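PDB 1JAD: phospholipase C beta, which belongs to the phospholipase C beta family and is represented by its C-terminal region, a bundle of very long antiparallel helices that pairs with a second copy. Local coordinates for residues 35-40 against 107-112; 57-62 against 80-85; 91-94 against 99-102; 123-128 against 199-204; 130-135 against 188-193. One frame throughout, in Å; residues are numbered along the deposited sequence.

Contact 1: 35-40 against 107-112; sequences KKQEKE and TEQTAK
Gln37 and Glu108 reach across from opposite directions, each with CG beside its own backbone N and the rest of the chain extended. Where they meet there is one direct hydrogen bond: Gln37 NE2 donates to Glu108 OE1 over 2.5 Å, with a bent N-H...O angle of 146°. So short a length is doubtful and says little about the strength of the bond. The approach comes from above the carboxylate, 42° out of its plane, and the amide and carboxylate planes are turned 32° apart. His105, one turn before Glu108, holds both groups, since Gln37 NE2 also binds His105 O and Glu108 OE1 is tied to His105 ND1.

This side-chain bridge spans two antiparallel helices, 28-64 and 75-155, whose backbones stand well apart here: the CA atoms of Gln37 and Glu108 are separated by 9.0 Å. Polar side chains thus span the gap in this part of the bundle.

Water makes the second link. It donates to Glu40 OE1 at 2.7 Å and to Glu108 OE2 at 3.0 Å, joining two carboxylates that would otherwise probably repel each other. Arg101, in a salt bridge with Glu40 OE1, would ease that repulsion further.

Van der Waals contact is slight. The CG methylene of Gln109 packs against the amide oxygen of Gln37, Gln109 CG to Gln37 OE1 3.5 Å, and the same side chain also touches Phe30 and Leu34 of helix 28-64.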
# COMPACT_ATOMS: atom_id res chain seq x y z
N LYS A 35 -16.09 0.92 17.32
CA LYS A 35 -17.17 1.37 18.17
C LYS A 35 -18.23 2.09 17.36
O LYS A 35 -19.42 1.89 17.57
CB LYS A 35 -16.67 2.30 19.28
CG LYS A 35 -15.89 1.60 20.38
CD LYS A 35 -15.67 2.52 21.56
CE LYS A 35 -14.93 1.82 22.69
NZ LYS A 35 -13.58 1.35 22.26
N LYS A 36 -17.80 2.92 16.41
CA LYS A 36 -18.76 3.63 15.58
C LYS A 36 -19.56 2.65 14.76
O LYS A 36 -20.79 2.69 14.74
CB LYS A 36 -18.06 4.62 14.65
CG LYS A 36 -19.05 5.32 13.73
CD LYS A 36 -18.42 6.45 12.93
CE LYS A 36 -19.49 7.15 12.11
NZ LYS A 36 -18.96 8.28 11.30
N GLN A 37 -18.86 1.75 14.07
CA GLN A 37 -19.52 0.76 13.23
C GLN A 37 -20.54 -0.04 14.03
O GLN A 37 -21.56 -0.44 13.48
CB GLN A 37 -18.49 -0.18 12.61
CG GLN A 37 -17.43 0.52 11.77
CD GLN A 37 -16.51 -0.45 11.04
OE1 GLN A 37 -15.98 -1.39 11.63
NE2 GLN A 37 -16.30 -0.21 9.75
N GLU A 38 -20.26 -0.28 15.31
CA GLU A 38 -21.20 -1.05 16.12
C GLU A 38 -22.41 -0.21 16.49
O GLU A 38 -23.47 -0.74 16.83
CB GLU A 38 -20.52 -1.59 17.38
CG GLU A 38 -21.44 -2.48 18.21
CD GLU A 38 -22.11 -3.57 17.38
OE1 GLU A 38 -21.39 -4.41 16.80
OE2 GLU A 38 -23.36 -3.59 17.31
N LYS A 39 -22.25 1.11 16.44
CA LYS A 39 -23.35 2.02 16.73
C LYS A 39 -24.29 1.95 15.54
O LYS A 39 -25.51 1.88 15.69
CB LYS A 39 -22.84 3.45 16.90
CG LYS A 39 -21.99 3.67 18.14
CD LYS A 39 -22.84 3.57 19.41
CE LYS A 39 -23.93 4.64 19.43
NZ LYS A 39 -23.37 6.03 19.39
N GLU A 40 -23.71 1.96 14.35
CA GLU A 40 -24.47 1.89 13.11
C GLU A 40 -25.32 0.61 13.02
O GLU A 40 -26.42 0.64 12.48
CB GLU A 40 -23.54 1.96 11.90
CG GLU A 40 -22.89 3.32 11.68
CD GLU A 40 -21.86 3.29 10.55
OE1 GLU A 40 -22.17 2.73 9.47
OE2 GLU A 40 -20.74 3.84 10.73
N THR A 107 -14.79 -3.12 4.56
CA THR A 107 -14.01 -2.25 3.69
C THR A 107 -13.49 -1.01 4.45
O THR A 107 -12.49 -0.40 4.07
CB THR A 107 -14.84 -1.80 2.46
OG1 THR A 107 -15.12 -2.93 1.63
CG2 THR A 107 -14.11 -0.75 1.64
N GLU A 108 -14.15 -0.66 5.55
CA GLU A 108 -13.74 0.50 6.33
C GLU A 108 -12.56 0.19 7.23
O GLU A 108 -11.69 1.03 7.43
CB GLU A 108 -14.90 1.02 7.19
CG GLU A 108 -16.13 1.47 6.41
CD GLU A 108 -17.30 1.87 7.31
OE1 GLU A 108 -17.75 1.03 8.11
OE2 GLU A 108 -17.75 3.03 7.21
N GLN A 109 -12.53 -1.02 7.78
CA GLN A 109 -11.44 -1.42 8.66
C GLN A 109 -10.16 -1.54 7.84
O GLN A 109 -9.10 -1.04 8.24
CB GLN A 109 -11.78 -2.74 9.35
CG GLN A 109 -13.10 -2.70 10.11
CD GLN A 109 -13.41 -3.97 10.88
OE1 GLN A 109 -14.52 -4.14 11.40
NE2 GLN A 109 -12.43 -4.87 10.98
N THR A 110 -10.25 -2.18 6.68
CA THR A 110 -9.09 -2.32 5.82
C THR A 110 -8.51 -0.95 5.50
O THR A 110 -7.31 -0.72 5.67
CB THR A 110 -9.44 -3.06 4.51
OG1 THR A 110 -9.73 -4.43 4.80
CG2 THR A 110 -8.28 -3.00 3.51
N ALA A 111 -9.36 -0.04 5.05
CA ALA A 111 -8.92 1.30 4.71
C ALA A 111 -8.20 1.93 5.89
O ALA A 111 -7.11 2.49 5.74
CB ALA A 111 -10.11 2.15 4.33
N LYS A 112 -8.81 1.83 7.06
CA LYS A 112 -8.23 2.41 8.26
C LYS A 112 -6.89 1.76 8.59
O LYS A 112 -5.86 2.42 8.58
CB LYS A 112 -9.18 2.27 9.45
CG LYS A 112 -8.90 3.27 10.56
CD LYS A 112 -8.98 4.68 9.98
CE LYS A 112 -8.81 5.79 11.02
NZ LYS A 112 -8.90 7.13 10.37
O HOH W 1 -20.70 2.79 7.19

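Contact 2: 57-62 against 80-85; sequences QKYSVL and KERLEM
The ring of Tyr59 is sandwiched between two leucines. Over one face sits Leu83, its CD1 methyl 3.6 Å from the ring centroid and 16° off the normal, a CH-pi contact; Leu62 CD1, from the next turn of the tyrosine's own helix, lies over the opposite face, 4.1 Å above the plane. Leu83, its CG held on the side of its carbonyl carbon (chi1 174°), runs past the tyrosine in the opposite direction and puts CB on the ring as well as CD1, with CB 3.5 Å from Tyr59 CE2.

At the far end of the ring the phenol oxygen runs into the aliphatic part of Arg82, whose chain crosses the tyrosine at about a right angle. Tyr59 OH is 3.1 Å from Arg82 CG, a tight approach, and 3.6 Å from Arg82 CD. The hydroxyl's polar partner is Glu86, one turn further along helix 75-155, through a hydrogen bond to OE2. Tyr241 of helix 161-245 packs against both Tyr59 and Leu83.

The chemistry is therefore that of a buried aromatic ring packed between leucine methyls: both faces have apolar cover, and the Glu86 carboxylate satisfies the hydroxyl.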
# COMPACT_ATOMS: atom_id res chain seq x y z
N GLN A 57 -48.96 -2.34 13.08
CA GLN A 57 -49.93 -1.30 13.39
C GLN A 57 -50.88 -1.14 12.20
O GLN A 57 -52.09 -1.06 12.37
CB GLN A 57 -49.22 0.02 13.68
CG GLN A 57 -50.14 1.25 13.79
CD GLN A 57 -51.23 1.11 14.85
OE1 GLN A 57 -52.13 0.27 14.72
NE2 GLN A 57 -51.15 1.92 15.91
N LYS A 58 -50.30 -1.10 11.01
CA LYS A 58 -51.06 -0.96 9.77
C LYS A 58 -52.11 -2.06 9.65
O LYS A 58 -53.24 -1.81 9.21
CB LYS A 58 -50.11 -1.01 8.58
CG LYS A 58 -50.79 -0.99 7.22
CD LYS A 58 -49.78 -1.23 6.11
CE LYS A 58 -50.46 -1.41 4.77
NZ LYS A 58 -49.48 -1.78 3.69
N TYR A 59 -51.75 -3.28 10.03
CA TYR A 59 -52.69 -4.39 9.97
C TYR A 59 -53.63 -4.46 11.16
O TYR A 59 -54.43 -5.39 11.27
CB TYR A 59 -51.97 -5.72 9.79
CG TYR A 59 -51.57 -5.97 8.36
CD1 TYR A 59 -50.62 -5.16 7.73
CD2 TYR A 59 -52.21 -6.96 7.61
CE1 TYR A 59 -50.32 -5.34 6.38
CE2 TYR A 59 -51.91 -7.14 6.27
CZ TYR A 59 -50.97 -6.32 5.66
OH TYR A 59 -50.71 -6.48 4.31
N SER A 60 -53.53 -3.48 12.05
CA SER A 60 -54.40 -3.42 13.21
C SER A 60 -55.66 -2.78 12.64
O SER A 60 -56.78 -3.27 12.84
CB SER A 60 -53.82 -2.48 14.27
OG SER A 60 -52.45 -2.74 14.50
N VAL A 61 -55.45 -1.69 11.92
CA VAL A 61 -56.51 -0.94 11.28
C VAL A 61 -57.22 -1.81 10.24
O VAL A 61 -58.44 -2.00 10.30
CB VAL A 61 -55.94 0.32 10.57
CG1 VAL A 61 -57.06 1.12 9.91
CG2 VAL A 61 -55.21 1.19 11.58
N LEU A 62 -56.45 -2.35 9.30
CA LEU A 62 -57.01 -3.19 8.24
C LEU A 62 -57.85 -4.34 8.78
O LEU A 62 -58.97 -4.57 8.32
CB LEU A 62 -55.87 -3.73 7.37
CG LEU A 62 -55.01 -2.66 6.70
CD1 LEU A 62 -53.94 -3.31 5.83
CD2 LEU A 62 -55.89 -1.76 5.86
N LYS A 80 -54.26 -11.86 6.25
CA LYS A 80 -53.33 -12.66 7.02
C LYS A 80 -52.14 -13.05 6.16
O LYS A 80 -50.99 -12.82 6.54
CB LYS A 80 -54.02 -13.91 7.55
CG LYS A 80 -53.16 -14.82 8.40
CD LYS A 80 -53.99 -15.97 8.94
CE LYS A 80 -53.16 -16.96 9.73
NZ LYS A 80 -52.13 -17.62 8.88
N GLU A 81 -52.41 -13.62 4.99
CA GLU A 81 -51.33 -14.03 4.10
C GLU A 81 -50.57 -12.81 3.58
O GLU A 81 -49.34 -12.83 3.45
CB GLU A 81 -51.90 -14.81 2.91
CG GLU A 81 -52.73 -16.03 3.28
CD GLU A 81 -53.10 -16.87 2.07
OE1 GLU A 81 -53.62 -16.30 1.09
OE2 GLU A 81 -52.87 -18.10 2.10
N ARG A 82 -51.31 -11.74 3.29
CA ARG A 82 -50.73 -10.50 2.78
C ARG A 82 -49.76 -9.92 3.79
O ARG A 82 -48.74 -9.32 3.43
CB ARG A 82 -51.85 -9.51 2.49
CG ARG A 82 -51.42 -8.23 1.80
CD ARG A 82 -52.66 -7.42 1.48
NE ARG A 82 -53.64 -8.25 0.77
CZ ARG A 82 -54.86 -7.86 0.45
NH1 ARG A 82 -55.29 -6.64 0.77
NH2 ARG A 82 -55.68 -8.69 -0.19
N LEU A 83 -50.09 -10.09 5.07
CA LEU A 83 -49.26 -9.61 6.18
C LEU A 83 -47.96 -10.40 6.19
O LEU A 83 -46.88 -9.84 6.28
CB LEU A 83 -49.99 -9.83 7.50
CG LEU A 83 -49.22 -9.51 8.78
CD1 LEU A 83 -48.83 -8.04 8.79
CD2 LEU A 83 -50.09 -9.84 9.98
N GLU A 84 -48.10 -11.72 6.10
CA GLU A 84 -46.97 -12.63 6.09
C GLU A 84 -45.95 -12.29 5.02
O GLU A 84 -44.75 -12.33 5.27
CB GLU A 84 -47.46 -14.07 5.92
CG GLU A 84 -48.22 -14.59 7.13
CD GLU A 84 -48.67 -16.04 6.98
OE1 GLU A 84 -47.81 -16.91 6.71
OE2 GLU A 84 -49.87 -16.31 7.16
N MSE A 85 -46.44 -11.93 3.83
CA MSE A 85 -45.54 -11.61 2.73
C MSE A 85 -44.86 -10.25 2.88
O MSE A 85 -43.73 -10.07 2.41
CB MSE A 85 -46.29 -11.69 1.39
CG MSE A 85 -45.37 -11.79 0.17
SE MSE A 85 -44.20 -13.23 0.23
CE MSE A 85 -45.38 -14.64 0.46

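Contact 3: 91-94 against 99-102; sequences GEEY and RRRK
Glu93 and Arg100 form a loose ion pair along one face of a single long helix, 75-155, seven residues or about two turns apart. Their CA atoms are 10.2 Å from each other, so both side chains have to lean along the helix axis to approach. Glu93 does so by bending: its CB points away from the later turn, but chi2 of -55° folds the carboxylate round toward it. Arg100 leans back to meet it, with CG beside its backbone N and a further bend at chi3.

Even so the charges only come near one another. Glu93 OE2 stops 4.0 Å from Arg100 NH2, a long salt bridge. Because the oxygen sits off to one side of the guanidinium plane, none of the N-H groups is aimed at it, and the carboxylate and guanidinium planes stand 79° apart. What remains is electrostatic attraction at an exposed surface, probably weakened by solvent. The stronger partner of Arg100 is Asp96, one turn before it, whose OD1 makes a salt bridge with NE; Asp96 OD2 is meanwhile paired with Arg99.

On neighbouring faces of the same helix, Tyr94 and Arg101 pack against helix 28-64, and Glu92 and Arg99 against helix 161-245. The second subunit lies alongside as well: its Glu133 touches Arg100 and makes a salt bridge with Arg99.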
# COMPACT_ATOMS: atom_id res chain seq x y z
N GLY A 91 -38.16 -8.72 5.91
CA GLY A 91 -37.04 -9.48 6.41
C GLY A 91 -35.94 -9.54 5.37
O GLY A 91 -34.75 -9.35 5.69
N GLU A 92 -36.33 -9.77 4.12
CA GLU A 92 -35.38 -9.86 3.02
C GLU A 92 -34.53 -8.60 2.85
O GLU A 92 -33.31 -8.69 2.73
CB GLU A 92 -36.12 -10.16 1.70
CG GLU A 92 -36.75 -11.57 1.65
CD GLU A 92 -37.50 -11.85 0.34
OE1 GLU A 92 -37.90 -13.02 0.12
OE2 GLU A 92 -37.69 -10.92 -0.48
N GLU A 93 -35.17 -7.43 2.86
CA GLU A 93 -34.42 -6.19 2.69
C GLU A 93 -33.63 -5.87 3.95
O GLU A 93 -32.52 -5.33 3.88
CB GLU A 93 -35.36 -5.03 2.34
CG GLU A 93 -34.73 -3.93 1.44
CD GLU A 93 -33.43 -3.32 1.99
OE1 GLU A 93 -33.46 -2.73 3.09
OE2 GLU A 93 -32.38 -3.44 1.32
N TYR A 94 -34.19 -6.20 5.11
CA TYR A 94 -33.54 -5.94 6.39
C TYR A 94 -32.20 -6.67 6.57
O TYR A 94 -31.17 -6.06 6.88
CB TYR A 94 -34.47 -6.31 7.55
CG TYR A 94 -33.81 -6.25 8.92
CD1 TYR A 94 -33.33 -5.04 9.43
CD2 TYR A 94 -33.62 -7.41 9.67
CE1 TYR A 94 -32.68 -4.99 10.67
CE2 TYR A 94 -32.97 -7.37 10.91
CZ TYR A 94 -32.49 -6.16 11.40
OH TYR A 94 -31.80 -6.13 12.59
N ARG A 99 -26.21 -7.26 5.85
CA ARG A 99 -25.12 -7.86 5.09
C ARG A 99 -24.29 -6.76 4.43
O ARG A 99 -23.07 -6.68 4.62
CB ARG A 99 -25.68 -8.81 4.02
CG ARG A 99 -24.62 -9.49 3.17
CD ARG A 99 -25.25 -10.32 2.06
NE ARG A 99 -26.02 -9.51 1.12
CZ ARG A 99 -25.51 -8.59 0.30
NH1 ARG A 99 -24.21 -8.35 0.31
NH2 ARG A 99 -26.30 -7.91 -0.52
N ARG A 100 -24.95 -5.91 3.66
CA ARG A 100 -24.27 -4.81 2.97
C ARG A 100 -23.55 -3.86 3.91
O ARG A 100 -22.48 -3.37 3.58
CB ARG A 100 -25.27 -4.03 2.10
CG ARG A 100 -25.89 -4.85 0.97
CD ARG A 100 -26.78 -3.97 0.13
NE ARG A 100 -27.75 -3.28 0.98
CZ ARG A 100 -28.10 -2.01 0.81
NH1 ARG A 100 -27.56 -1.30 -0.18
NH2 ARG A 100 -28.96 -1.43 1.65
N ARG A 101 -24.11 -3.60 5.07
CA ARG A 101 -23.45 -2.70 6.01
C ARG A 101 -22.24 -3.42 6.61
O ARG A 101 -21.16 -2.82 6.71
CB ARG A 101 -24.40 -2.26 7.13
CG ARG A 101 -23.78 -1.30 8.15
CD ARG A 101 -23.12 -0.10 7.45
NE ARG A 101 -24.09 0.70 6.70
CZ ARG A 101 -24.79 1.71 7.22
NH1 ARG A 101 -24.62 2.04 8.49
NH2 ARG A 101 -25.67 2.36 6.46
N LYS A 102 -22.42 -4.68 7.02
CA LYS A 102 -21.32 -5.45 7.59
C LYS A 102 -20.12 -5.35 6.63
O LYS A 102 -19.06 -4.85 6.99
CB LYS A 102 -21.69 -6.93 7.75
CG LYS A 102 -22.69 -7.27 8.85
CD LYS A 102 -22.17 -6.91 10.22
CE LYS A 102 -23.08 -7.45 11.32
NZ LYS A 102 -23.11 -8.94 11.37

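Contact 4: 123-128 against 199-204; sequences AELKAL and EKQAEN
Glu124 and Gln201 extend toward each other from facing helices and slide past in opposite directions; the two flat groups share nearly one plane and meet edge to edge through their OE1 atoms. Each has CG anti to its carbonyl carbon, with chi1 of -53° in Glu124 and -64° in Gln201, and each chain runs on extended from there. That reach is needed, because the CA atoms of Glu124 and Gln201 are 10.1 Å apart. The carboxylate and amide planes are only 7° from each other.

The atoms that come closest are modelled as two oxygens, Glu124 OE1 and Gln201 OE1, at 2.7 Å. Such a pair suggests that the amide is probably turned over in the model; with it reversed, a hydrogen bond to the carboxylate is possible. Behind it, Gln201 CG is 4.0 Å from Glu124 OE1. That carboxylate oxygen has a well-defined partner elsewhere in Thr18 OG1, on the N-terminal segment that passes over the two helices, and Thr18 also touches Gln201.

Leu125, next to Glu124, brings the end of its side chain round to the same glutamine, adding an apolar flank to an otherwise polar meeting. It packs against Leu197 too, one turn before Gln201 on the opposing helix.

Long side chains meeting across a wide spacing, with leucines close by, are one of the ways the antiparallel helices 75-155 and 161-245 meet, two rods of the elongated, coiled-coil-like bundle of this C-terminal region.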
# COMPACT_ATOMS: atom_id res chain seq x y z
N ALA A 123 7.83 5.06 7.89
CA ALA A 123 8.79 5.48 8.89
C ALA A 123 9.89 4.44 9.05
O ALA A 123 11.04 4.78 9.30
CB ALA A 123 8.10 5.70 10.21
N GLU A 124 9.54 3.16 8.91
CA GLU A 124 10.51 2.09 9.04
C GLU A 124 11.50 2.22 7.89
O GLU A 124 12.70 2.32 8.11
CB GLU A 124 9.81 0.74 8.99
CG GLU A 124 8.69 0.66 9.99
CD GLU A 124 7.75 -0.49 9.74
OE1 GLU A 124 7.60 -0.89 8.56
OE2 GLU A 124 7.14 -0.96 10.73
N LEU A 125 10.98 2.24 6.67
CA LEU A 125 11.82 2.37 5.48
C LEU A 125 12.69 3.60 5.60
O LEU A 125 13.83 3.61 5.14
CB LEU A 125 10.99 2.49 4.21
CG LEU A 125 10.14 1.29 3.75
CD1 LEU A 125 9.36 1.71 2.51
CD2 LEU A 125 11.04 0.10 3.44
N LYS A 126 12.16 4.64 6.22
CA LYS A 126 12.92 5.87 6.35
C LYS A 126 14.03 5.67 7.38
O LYS A 126 15.16 6.12 7.18
CB LYS A 126 11.99 7.01 6.76
CG LYS A 126 12.65 8.37 6.76
CD LYS A 126 11.61 9.45 7.05
CE LYS A 126 12.25 10.83 7.07
NZ LYS A 126 13.26 10.92 8.16
N ALA A 127 13.71 4.98 8.46
CA ALA A 127 14.71 4.75 9.50
C ALA A 127 15.86 3.88 8.98
O ALA A 127 17.03 4.14 9.29
CB ALA A 127 14.06 4.10 10.72
N LEU A 128 15.55 2.87 8.18
CA LEU A 128 16.58 2.00 7.63
C LEU A 128 17.53 2.81 6.74
O LEU A 128 18.75 2.76 6.91
CB LEU A 128 15.93 0.86 6.83
CG LEU A 128 16.83 -0.10 6.06
CD1 LEU A 128 17.79 -0.84 7.00
CD2 LEU A 128 15.93 -1.09 5.32
N GLU A 199 9.11 -7.06 2.43
CA GLU A 199 8.49 -8.38 2.37
C GLU A 199 7.51 -8.57 3.53
O GLU A 199 6.41 -9.08 3.34
CB GLU A 199 9.59 -9.43 2.42
CG GLU A 199 9.13 -10.82 2.06
CD GLU A 199 10.29 -11.80 2.09
OE1 GLU A 199 10.77 -12.11 3.20
OE2 GLU A 199 10.73 -12.23 1.00
N LYS A 200 7.90 -8.17 4.73
CA LYS A 200 7.02 -8.31 5.89
C LYS A 200 5.78 -7.46 5.67
O LYS A 200 4.66 -7.93 5.81
CB LYS A 200 7.75 -7.87 7.16
CG LYS A 200 8.79 -8.86 7.66
CD LYS A 200 9.49 -8.32 8.88
CE LYS A 200 10.42 -9.36 9.47
NZ LYS A 200 9.65 -10.54 9.93
N GLN A 201 6.00 -6.20 5.30
CA GLN A 201 4.91 -5.29 5.04
C GLN A 201 3.91 -5.91 4.07
O GLN A 201 2.70 -5.80 4.27
CB GLN A 201 5.49 -3.97 4.51
CG GLN A 201 6.34 -3.32 5.59
CD GLN A 201 7.21 -2.19 5.10
OE1 GLN A 201 7.76 -1.43 5.92
NE2 GLN A 201 7.37 -2.07 3.79
N ALA A 202 4.41 -6.59 3.04
CA ALA A 202 3.51 -7.22 2.08
C ALA A 202 2.68 -8.29 2.77
O ALA A 202 1.46 -8.39 2.57
CB ALA A 202 4.29 -7.83 0.93
N GLU A 203 3.36 -9.09 3.60
CA GLU A 203 2.74 -10.17 4.36
C GLU A 203 1.68 -9.61 5.30
O GLU A 203 0.62 -10.19 5.51
CB GLU A 203 3.84 -10.89 5.16
CG GLU A 203 3.34 -11.75 6.31
CD GLU A 203 4.48 -12.28 7.18
OE1 GLU A 203 5.27 -13.13 6.70
OE2 GLU A 203 4.60 -11.82 8.34
N ASN A 204 1.98 -8.45 5.88
CA ASN A 204 1.07 -7.81 6.80
C ASN A 204 -0.19 -7.37 6.06
O ASN A 204 -1.32 -7.65 6.49
CB ASN A 204 1.80 -6.62 7.44
CG ASN A 204 1.07 -6.07 8.63
OD1 ASN A 204 0.13 -5.28 8.49
ND2 ASN A 204 1.47 -6.50 9.82

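Contact 5: 130-135 against 188-193; sequences ESSESN and EKTARY. With SO4 (sulfate ion), chain C.
Ser132 turns its OG anti to its backbone N (chi1 169°), while Thr190 holds OG1 beside its own N (chi1 -59°); these torsions point the two hydroxyls at each other. Ser132 OG and Thr190 OG1 are 2.7 Å apart, within hydrogen-bonding distance, and Thr190 OG1 is also bonded to Leu186 O in the preceding turn. The threonine methyl CG2 closes the contact from beside, 3.7 Å from Ser132 CB. Such small side chains let the helices come close: the CA atoms of Ser132 and Thr190 are separated by 6.4 Å.

Elsewhere on 188-193 a sulfate ion, probably from the crystallisation liquor, is gripped by the guanidinium edge of Arg192. Both terminal nitrogens bond to sulfate O3, Arg192 NH1 at 2.8 Å and Arg192 NH2 at 3.0 Å. Lys189 NZ adds a weak bond to sulfate O4 at 2.9 Å, and sulfate O3 lies at the edge of the Tyr193 ring, near its plane.

The N-terminal segment runs over this part of helices 75-155 and 161-245: Leu13 touches Asn135 and Thr190, Gln12 O accepts from Asn135 ND2, and Thr11 O from Lys189 NZ. Glu133 of helix 75-155 faces Arg100 of the second subunit.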
# COMPACT_ATOMS: atom_id res chain seq x y z
N GLU A 130 18.09 6.15 6.62
CA GLU A 130 18.91 7.13 7.31
C GLU A 130 20.04 6.43 8.04
O GLU A 130 21.18 6.90 8.05
CB GLU A 130 18.10 7.96 8.31
CG GLU A 130 16.99 8.79 7.69
CD GLU A 130 16.47 9.88 8.61
OE1 GLU A 130 16.01 9.57 9.74
OE2 GLU A 130 16.51 11.06 8.21
N SER A 131 19.72 5.30 8.65
CA SER A 131 20.69 4.51 9.39
C SER A 131 21.84 4.12 8.45
O SER A 131 23.02 4.36 8.74
CB SER A 131 20.01 3.26 9.93
OG SER A 131 20.93 2.40 10.55
N SER A 132 21.49 3.52 7.32
CA SER A 132 22.46 3.11 6.32
C SER A 132 23.39 4.25 5.96
O SER A 132 24.61 4.14 6.10
CB SER A 132 21.72 2.63 5.07
OG SER A 132 22.61 2.45 3.99
N GLU A 133 22.82 5.35 5.49
CA GLU A 133 23.61 6.52 5.10
C GLU A 133 24.42 7.05 6.26
O GLU A 133 25.50 7.61 6.07
CB GLU A 133 22.71 7.64 4.58
CG GLU A 133 22.10 7.38 3.21
CD GLU A 133 23.15 7.05 2.16
OE1 GLU A 133 24.26 7.64 2.18
OE2 GLU A 133 22.86 6.20 1.29
N SER A 134 23.90 6.89 7.47
CA SER A 134 24.61 7.35 8.64
C SER A 134 25.88 6.50 8.82
O SER A 134 26.92 7.02 9.22
CB SER A 134 23.71 7.23 9.87
OG SER A 134 24.37 7.76 11.01
N ASN A 135 25.80 5.21 8.52
CA ASN A 135 26.98 4.35 8.63
C ASN A 135 28.00 4.81 7.61
O ASN A 135 29.18 4.94 7.92
CB ASN A 135 26.65 2.88 8.35
CG ASN A 135 25.83 2.26 9.46
OD1 ASN A 135 26.11 2.47 10.63
ND2 ASN A 135 24.83 1.47 9.08
N GLU A 188 24.89 -3.02 -0.31
CA GLU A 188 24.38 -4.36 -0.59
C GLU A 188 23.61 -4.89 0.63
O GLU A 188 22.53 -5.46 0.49
CB GLU A 188 25.53 -5.30 -0.98
CG GLU A 188 26.10 -5.00 -2.37
CD GLU A 188 27.34 -5.83 -2.76
OE1 GLU A 188 27.83 -5.65 -3.89
OE2 GLU A 188 27.84 -6.65 -1.94
N LYS A 189 24.15 -4.69 1.82
CA LYS A 189 23.46 -5.15 3.02
C LYS A 189 22.15 -4.35 3.19
O LYS A 189 21.09 -4.92 3.44
CB LYS A 189 24.36 -4.99 4.24
CG LYS A 189 23.77 -5.51 5.55
CD LYS A 189 24.78 -5.32 6.69
CE LYS A 189 24.22 -5.89 7.99
NZ LYS A 189 25.13 -5.67 9.15
N THR A 190 22.22 -3.02 3.03
CA THR A 190 21.00 -2.21 3.15
C THR A 190 19.95 -2.74 2.16
O THR A 190 18.77 -2.80 2.46
CB THR A 190 21.28 -0.72 2.87
OG1 THR A 190 22.25 -0.24 3.81
CG2 THR A 190 20.00 0.09 3.02
N ALA A 191 20.39 -3.15 0.98
CA ALA A 191 19.45 -3.69 0.01
C ALA A 191 18.81 -4.98 0.56
O ALA A 191 17.60 -5.22 0.36
CB ALA A 191 20.15 -3.98 -1.29
N ARG A 192 19.59 -5.81 1.24
CA ARG A 192 19.03 -7.04 1.79
C ARG A 192 18.04 -6.72 2.90
O ARG A 192 16.96 -7.28 2.96
CB ARG A 192 20.14 -7.99 2.31
CG ARG A 192 19.63 -9.20 3.11
CD ARG A 192 20.68 -10.32 3.21
NE ARG A 192 21.96 -9.84 3.73
CZ ARG A 192 22.22 -9.69 5.02
NH1 ARG A 192 21.29 -10.00 5.90
NH2 ARG A 192 23.40 -9.20 5.41
N TYR A 193 18.41 -5.80 3.79
CA TYR A 193 17.49 -5.42 4.87
C TYR A 193 16.21 -4.77 4.35
O TYR A 193 15.13 -4.98 4.91
CB TYR A 193 18.18 -4.48 5.85
CG TYR A 193 18.98 -5.20 6.93
CD1 TYR A 193 19.97 -6.14 6.60
CD2 TYR A 193 18.75 -4.93 8.29
CE1 TYR A 193 20.70 -6.79 7.59
CE2 TYR A 193 19.48 -5.58 9.28
CZ TYR A 193 20.45 -6.50 8.93
OH TYR A 193 21.19 -7.12 9.91
S SO4 C . 23.86 -9.72 9.20
O1 SO4 C . 24.81 -10.67 8.57
O2 SO4 C . 23.35 -10.28 10.47
O3 SO4 C . 22.73 -9.49 8.29
O4 SO4 C . 24.56 -8.45 9.48

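In the fold
All five contacts are strung along helix 75-155, the common element of the bundle. Contacts 1 and 2 pair it with helix 28-64, contacts 4 and 5 with helix 161-245, and contact 3 stays within it. Along the chain, contacts 2 and 3 fall in succession between the two segments of contact 1, and contact 5 lies within contact 4. Contacts 2 and 5 are about 74 Å apart, centre to centre, on opposite sides of the chain's centre. Neighbours do meet: contacts 1 and 3 touch through the Glu40-Arg101 salt bridge, and Leu128 packs on Tyr193 between contacts 4 and 5. The result is a long rod held at many separate points.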